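Local coordinates for naphthalene dioxygenase large subunit (Rhodococcus sp., PDB 2B1X), which is the large subunit of a Rieske-type ring-hydroxylating dioxygenase, with a [2Fe-2S] cluster in its Rieske domain and an iron(III) ion in its catalytic domain, at residues Y169-V180 with I294-I304. Numbering follows the deposited sequence.
Sequences YLGDLKFYLDIV and IHGTVFPNLSI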
ATOM      1  N   TYR A 169      30.765  17.114  19.092  1.00 13.62           N
ATOM      2  CA  TYR A 169      29.575  16.266  19.174  1.00 13.26           C
ATOM      3  C   TYR A 169      29.910  14.832  19.591  1.00 12.92           C
ATOM      4  O   TYR A 169      29.196  14.214  20.400  1.00 13.23           O
ATOM      5  CB  TYR A 169      28.872  16.287  17.823  1.00 13.10           C
ATOM      6  CG  TYR A 169      27.603  15.467  17.714  1.00 12.93           C
ATOM      7  CD1 TYR A 169      26.396  15.957  18.179  1.00 13.10           C
ATOM      8  CD2 TYR A 169      27.620  14.218  17.116  1.00 11.56           C
ATOM      9  CE1 TYR A 169      25.208  15.203  18.051  1.00 11.83           C
ATOM     10  CE2 TYR A 169      26.444  13.460  16.990  1.00 13.93           C
ATOM     11  CZ  TYR A 169      25.248  13.971  17.451  1.00 13.27           C
ATOM     12  OH  TYR A 169      24.077  13.251  17.304  1.00 12.36           O
ATOM     13  N   LEU A 170      30.991  14.299  19.041  1.00 12.49           N
ATOM     14  CA  LEU A 170      31.425  12.966  19.404  1.00 12.56           C
ATOM     15  C   LEU A 170      32.029  13.014  20.815  1.00 13.32           C
ATOM     16  O   LEU A 170      31.765  12.128  21.662  1.00 12.74           O
ATOM     17  CB  LEU A 170      32.401  12.422  18.360  1.00 12.00           C
ATOM     18  CG  LEU A 170      31.787  12.266  16.947  1.00 13.21           C
ATOM     19  CD1 LEU A 170      32.886  11.870  15.983  1.00 12.72           C
ATOM     20  CD2 LEU A 170      30.605  11.280  16.877  1.00 11.76           C
ATOM     21  N   GLY A 171      32.795  14.082  21.089  1.00 13.72           N
ATOM     22  CA  GLY A 171      33.368  14.266  22.410  1.00 13.83           C
ATOM     23  C   GLY A 171      34.162  13.062  22.881  1.00 14.69           C
ATOM     24  O   GLY A 171      35.031  12.547  22.158  1.00 14.54           O
ATOM     25  N   ASP A 172      33.864  12.605  24.101  1.00 14.99           N
ATOM     26  CA  ASP A 172      34.609  11.529  24.731  1.00 15.57           C
ATOM     27  C   ASP A 172      34.444  10.189  24.007  1.00 15.50           C
ATOM     28  O   ASP A 172      35.259   9.281  24.176  1.00 14.99           O
ATOM     29  CB  ASP A 172      34.174  11.382  26.187  1.00 16.39           C
ATOM     30  CG  ASP A 172      34.755  12.472  27.098  1.00 19.17           C
ATOM     31  OD1 ASP A 172      35.722  13.161  26.718  1.00 20.52           O
ATOM     32  OD2 ASP A 172      34.291  12.705  28.238  1.00 23.09           O
ATOM     33  N   LEU A 173      33.385  10.070  23.205  1.00 15.02           N
ATOM     34  CA  LEU A 173      33.192   8.880  22.390  1.00 15.38           C
ATOM     35  C   LEU A 173      34.353   8.610  21.435  1.00 14.63           C
ATOM     36  O   LEU A 173      34.627   7.453  21.117  1.00 14.86           O
ATOM     37  CB  LEU A 173      31.886   8.965  21.615  1.00 14.89           C
ATOM     38  CG  LEU A 173      30.985   7.752  21.411  1.00 17.88           C
ATOM     39  CD1 LEU A 173      30.805   7.456  19.929  1.00 16.82           C
ATOM     40  CD2 LEU A 173      31.305   6.488  22.216  1.00 17.17           C
ATOM     41  N   LYS A 174      35.066   9.663  21.019  1.00 14.32           N
ATOM     42  CA  LYS A 174      36.206   9.503  20.110  1.00 14.54           C
ATOM     43  C   LYS A 174      37.235   8.476  20.595  1.00 14.84           C
ATOM     44  O   LYS A 174      37.773   7.707  19.791  1.00 15.31           O
ATOM     45  CB  LYS A 174      36.868  10.854  19.795  1.00 14.06           C
ATOM     46  CG  LYS A 174      35.909  11.802  19.025  1.00 14.78           C
ATOM     47  CD  LYS A 174      36.632  12.985  18.355  1.00 14.93           C
ATOM     48  CE  LYS A 174      37.335  13.912  19.360  1.00 15.80           C
ATOM     49  NZ  LYS A 174      36.382  14.336  20.440  1.00 15.75           N
ATOM     50  N   PHE A 175      37.495   8.458  21.904  1.00 14.53           N
ATOM     51  CA  PHE A 175      38.402   7.493  22.550  1.00 14.82           C
ATOM     52  C   PHE A 175      38.069   6.032  22.201  1.00 14.64           C
ATOM     53  O   PHE A 175      38.957   5.225  21.951  1.00 15.27           O
ATOM     54  CB  PHE A 175      38.348   7.696  24.070  1.00 14.71           C
ATOM     55  CG  PHE A 175      39.209   6.735  24.866  1.00 15.87           C
ATOM     56  CD1 PHE A 175      38.730   5.479  25.227  1.00 15.81           C
ATOM     57  CD2 PHE A 175      40.479   7.107  25.291  1.00 16.07           C
ATOM     58  CE1 PHE A 175      39.525   4.609  25.966  1.00 16.85           C
ATOM     59  CE2 PHE A 175      41.267   6.248  26.037  1.00 16.14           C
ATOM     60  CZ  PHE A 175      40.795   4.993  26.371  1.00 16.94           C
ATOM     61  N   TYR A 176      36.779   5.728  22.149  1.00 14.58           N
ATOM     62  CA  TYR A 176      36.278   4.377  21.894  1.00 14.37           C
ATOM     63  C   TYR A 176      36.131   4.106  20.408  1.00 14.16           C
ATOM     64  O   TYR A 176      36.414   3.009  19.961  1.00 14.77           O
ATOM     65  CB  TYR A 176      34.941   4.170  22.626  1.00 13.23           C
ATOM     66  CG  TYR A 176      35.107   4.346  24.112  1.00 13.25           C
ATOM     67  CD1 TYR A 176      34.730   5.536  24.747  1.00 11.17           C
ATOM     68  CD2 TYR A 176      35.694   3.338  24.889  1.00 12.59           C
ATOM     69  CE1 TYR A 176      34.917   5.715  26.137  1.00 12.60           C
ATOM     70  CE2 TYR A 176      35.881   3.505  26.255  1.00 12.68           C
ATOM     71  CZ  TYR A 176      35.489   4.686  26.886  1.00 12.27           C
ATOM     72  OH  TYR A 176      35.715   4.848  28.264  1.00 12.54           O
ATOM     73  N   LEU A 177      35.678   5.089  19.649  1.00 13.99           N
ATOM     74  CA  LEU A 177      35.622   4.944  18.187  1.00 14.47           C
ATOM     75  C   LEU A 177      37.002   4.583  17.617  1.00 14.66           C
ATOM     76  O   LEU A 177      37.116   3.747  16.721  1.00 14.90           O
ATOM     77  CB  LEU A 177      35.110   6.215  17.531  1.00 13.56           C
ATOM     78  CG  LEU A 177      33.621   6.559  17.773  1.00 15.46           C
ATOM     79  CD1 LEU A 177      33.331   7.924  17.117  1.00 12.45           C
ATOM     80  CD2 LEU A 177      32.644   5.484  17.243  1.00 12.72           C
ATOM     81  N   ASP A 178      38.047   5.197  18.150  1.00 15.62           N
ATOM     82  CA  ASP A 178      39.422   4.873  17.720  1.00 16.67           C
ATOM     83  C   ASP A 178      39.724   3.378  17.804  1.00 16.84           C
ATOM     84  O   ASP A 178      40.383   2.807  16.937  1.00 16.84           O
ATOM     85  CB  ASP A 178      40.454   5.586  18.605  1.00 16.89           C
ATOM     86  CG  ASP A 178      40.489   7.081  18.385  1.00 19.22           C
ATOM     87  OD1 ASP A 178      39.830   7.580  17.424  1.00 19.42           O
ATOM     88  OD2 ASP A 178      41.158   7.826  19.154  1.00 22.67           O
ATOM     89  N   ILE A 179      39.266   2.762  18.888  1.00 17.20           N
ATOM     90  CA  ILE A 179      39.506   1.350  19.151  1.00 17.47           C
ATOM     91  C   ILE A 179      38.928   0.458  18.045  1.00 17.49           C
ATOM     92  O   ILE A 179      39.462  -0.596  17.758  1.00 17.17           O
ATOM     93  CB  ILE A 179      38.934   0.989  20.525  1.00 17.63           C
ATOM     94  CG1 ILE A 179      39.842   1.540  21.639  1.00 18.11           C
ATOM     95  CG2 ILE A 179      38.780  -0.549  20.693  1.00 18.06           C
ATOM     96  CD1 ILE A 179      39.271   1.392  23.048  1.00 19.33           C
ATOM     97  N   VAL A 180      37.844   0.914  17.431  1.00 17.02           N
ATOM     98  CA  VAL A 180      37.179   0.192  16.356  1.00 17.27           C
ATOM     99  C   VAL A 180      37.654   0.679  14.971  1.00 16.73           C
ATOM    100  O   VAL A 180      37.812  -0.118  14.062  1.00 16.76           O
ATOM    101  CB  VAL A 180      35.633   0.318  16.532  1.00 17.59           C
ATOM    102  CG1 VAL A 180      34.888   0.295  15.232  1.00 18.00           C
ATOM    103  CG2 VAL A 180      35.114  -0.769  17.499  1.00 17.71           C
ATOM    104  N   ILE A 294      31.909  -5.530  21.263  1.00 12.30           N
ATOM    105  CA  ILE A 294      31.660  -4.115  21.480  1.00 11.75           C
ATOM    106  C   ILE A 294      30.384  -3.807  20.733  1.00 11.64           C
ATOM    107  O   ILE A 294      30.257  -4.139  19.558  1.00 10.97           O
ATOM    108  CB  ILE A 294      32.781  -3.247  20.892  1.00 12.21           C
ATOM    109  CG1 ILE A 294      34.121  -3.530  21.562  1.00 12.20           C
ATOM    110  CG2 ILE A 294      32.454  -1.766  21.032  1.00 12.08           C
ATOM    111  CD1 ILE A 294      35.331  -3.033  20.702  1.00 13.72           C
ATOM    112  N   HIS A 295      29.476  -3.127  21.404  1.00 11.39           N
ATOM    113  CA  HIS A 295      28.232  -2.670  20.785  1.00 11.88           C
ATOM    114  C   HIS A 295      27.956  -1.237  21.247  1.00 12.07           C
ATOM    115  O   HIS A 295      28.195  -0.915  22.408  1.00 12.57           O
ATOM    116  CB  HIS A 295      27.084  -3.594  21.192  1.00 11.65           C
ATOM    117  CG  HIS A 295      26.878  -3.666  22.681  1.00 14.40           C
ATOM    118  ND1 HIS A 295      25.975  -2.870  23.350  1.00 18.83           N
ATOM    119  CD2 HIS A 295      27.493  -4.413  23.631  1.00 15.69           C
ATOM    120  CE1 HIS A 295      26.023  -3.143  24.648  1.00 17.31           C
ATOM    121  NE2 HIS A 295      26.923  -4.090  24.840  1.00 15.15           N
ATOM    122  N   GLY A 296      27.480  -0.373  20.344  1.00 11.83           N
ATOM    123  CA  GLY A 296      27.231   0.999  20.715  1.00 11.32           C
ATOM    124  C   GLY A 296      26.402   1.742  19.696  1.00 11.51           C
ATOM    125  O   GLY A 296      26.137   1.268  18.582  1.00 10.85           O
ATOM    126  N   THR A 297      25.973   2.928  20.089  1.00 11.28           N
ATOM    127  CA  THR A 297      25.258   3.775  19.156  1.00 11.74           C
ATOM    128  C   THR A 297      25.865   5.154  19.229  1.00 11.86           C
ATOM    129  O   THR A 297      26.104   5.687  20.321  1.00 11.25           O
ATOM    130  CB  THR A 297      23.763   3.810  19.527  1.00 11.89           C
ATOM    131  OG1 THR A 297      23.198   2.539  19.197  1.00 12.19           O
ATOM    132  CG2 THR A 297      23.005   4.830  18.674  1.00 13.15           C
ATOM    133  N   VAL A 298      26.160   5.691  18.053  1.00 11.06           N
ATOM    134  CA  VAL A 298      26.449   7.104  17.898  1.00 11.57           C
ATOM    135  C   VAL A 298      25.122   7.864  17.652  1.00 10.99           C
ATOM    136  O   VAL A 298      24.491   7.739  16.599  1.00 10.94           O
ATOM    137  CB  VAL A 298      27.422   7.352  16.715  1.00 11.37           C
ATOM    138  CG1 VAL A 298      27.802   8.815  16.645  1.00 10.72           C
ATOM    139  CG2 VAL A 298      28.673   6.477  16.881  1.00 10.19           C
ATOM    140  N   PHE A 299      24.687   8.631  18.629  1.00 10.82           N
ATOM    141  CA  PHE A 299      23.407   9.325  18.495  1.00 10.56           C
ATOM    142  C   PHE A 299      23.362  10.155  17.214  1.00 10.43           C
ATOM    143  O   PHE A 299      24.343  10.818  16.885  1.00 10.59           O
ATOM    144  CB  PHE A 299      23.186  10.250  19.680  1.00 10.29           C
ATOM    145  CG  PHE A 299      21.814  10.793  19.750  1.00 10.15           C
ATOM    146  CD1 PHE A 299      20.840  10.166  20.534  1.00  8.82           C
ATOM    147  CD2 PHE A 299      21.488  11.955  19.052  1.00  9.27           C
ATOM    148  CE1 PHE A 299      19.543  10.675  20.601  1.00  9.30           C
ATOM    149  CE2 PHE A 299      20.163  12.477  19.093  1.00  8.77           C
ATOM    150  CZ  PHE A 299      19.204  11.835  19.867  1.00  9.00           C
ATOM    151  N   PRO A 300      22.237  10.159  16.499  1.00 10.37           N
ATOM    152  CA  PRO A 300      21.046   9.355  16.834  1.00 10.37           C
ATOM    153  C   PRO A 300      21.024   7.890  16.376  1.00 10.09           C
ATOM    154  O   PRO A 300      20.606   7.045  17.192  1.00 10.30           O
ATOM    155  CB  PRO A 300      19.895  10.120  16.157  1.00  9.84           C
ATOM    156  CG  PRO A 300      20.583  10.878  14.985  1.00 11.20           C
ATOM    157  CD  PRO A 300      22.030  11.034  15.321  1.00 10.02           C
ATOM    158  N   ASN A 301      21.411   7.589  15.138  1.00  9.83           N
ATOM    159  CA  ASN A 301      20.920   6.343  14.511  1.00  9.96           C
ATOM    160  C   ASN A 301      22.019   5.542  13.797  1.00 10.22           C
ATOM    161  O   ASN A 301      21.731   4.783  12.880  1.00 11.12           O
ATOM    162  CB  ASN A 301      19.756   6.637  13.541  1.00  9.24           C
ATOM    163  CG  ASN A 301      20.216   7.382  12.275  1.00  9.61           C
ATOM    164  OD1 ASN A 301      21.184   8.130  12.318  1.00  9.74           O
ATOM    165  ND2 ASN A 301      19.542   7.150  11.153  1.00  8.26           N
ATOM    166  N   LEU A 302      23.275   5.716  14.214  1.00 10.52           N
ATOM    167  CA  LEU A 302      24.369   4.885  13.729  1.00 10.54           C
ATOM    168  C   LEU A 302      24.770   3.937  14.846  1.00 11.16           C
ATOM    169  O   LEU A 302      25.143   4.394  15.930  1.00 11.01           O
ATOM    170  CB  LEU A 302      25.601   5.731  13.319  1.00 10.61           C
ATOM    171  CG  LEU A 302      26.918   4.905  13.130  1.00  9.84           C
ATOM    172  CD1 LEU A 302      26.770   4.017  11.906  1.00 10.71           C
ATOM    173  CD2 LEU A 302      28.148   5.776  13.017  1.00  9.27           C
ATOM    174  N   SER A 303      24.708   2.627  14.592  1.00 11.24           N
ATOM    175  CA  SER A 303      25.142   1.666  15.606  1.00 11.57           C
ATOM    176  C   SER A 303      26.325   0.843  15.085  1.00 11.83           C
ATOM    177  O   SER A 303      26.513   0.714  13.874  1.00 11.26           O
ATOM    178  CB  SER A 303      24.004   0.729  16.050  1.00 10.68           C
ATOM    179  OG  SER A 303      22.920   1.435  16.671  1.00 12.76           O
ATOM    180  N   ILE A 304      27.114   0.338  16.031  1.00 11.44           N
ATOM    181  CA  ILE A 304      28.333  -0.393  15.771  1.00 12.50           C
ATOM    182  C   ILE A 304      28.210  -1.736  16.448  1.00 12.50           C
ATOM    183  O   ILE A 304      27.776  -1.809  17.617  1.00 12.36           O
ATOM    184  CB  ILE A 304      29.525   0.404  16.360  1.00 13.30           C
ATOM    185  CG1 ILE A 304      29.650   1.748  15.606  1.00 13.47           C
ATOM    186  CG2 ILE A 304      30.818  -0.405  16.317  1.00 14.33           C
ATOM    187  CD1 ILE A 304      30.677   2.720  16.182  1.00 17.16           C
TER
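Y169 meets the turn between two strands through its hydroxyl: OH donates a very short hydrogen bond, 2.5 Å, to the backbone O of F299, which lies at the edge of the tyrosine ring, near its plane. CG of Y169 is anti to the backbone N (chi1 -180°), which extends the ring so that its hydroxyl end meets the turn edge-on. The same OH lies at the edge of the F299 ring, 3.4 Å from CD2, and 3.6 Å from CD of P300, which follows a cis peptide bond. One residue back from F299, V298 splits its two methyls between three leucines. CG1 touches CD2 of L170 at 3.7 Å, while CG2 receives CD1 of L173 at 3.8 Å and, more loosely, CD2 of L177. Strands 293-298 and 302-309 are antiparallel neighbours in the large sheet of the catalytic domain, a helix-grip fold of the Bet v 1-like class. Helix segment 174-180 packs against this sheet, its N-to-C direction at 131° to that of strand segment 294-298. CD2 of L177 also meets CD1 of I304 at 3.6 Å, the two side chains crossing at about a right angle. Farther down the helix, V180 and I294 lie alongside each other, pointing opposite ways, with CG2 of V180 3.9 Å from CD1 of I294. Beyond the contact, V180 and I304 continue onto L321 and L323 of strand 318-330, and I179 packs against helix 282-288.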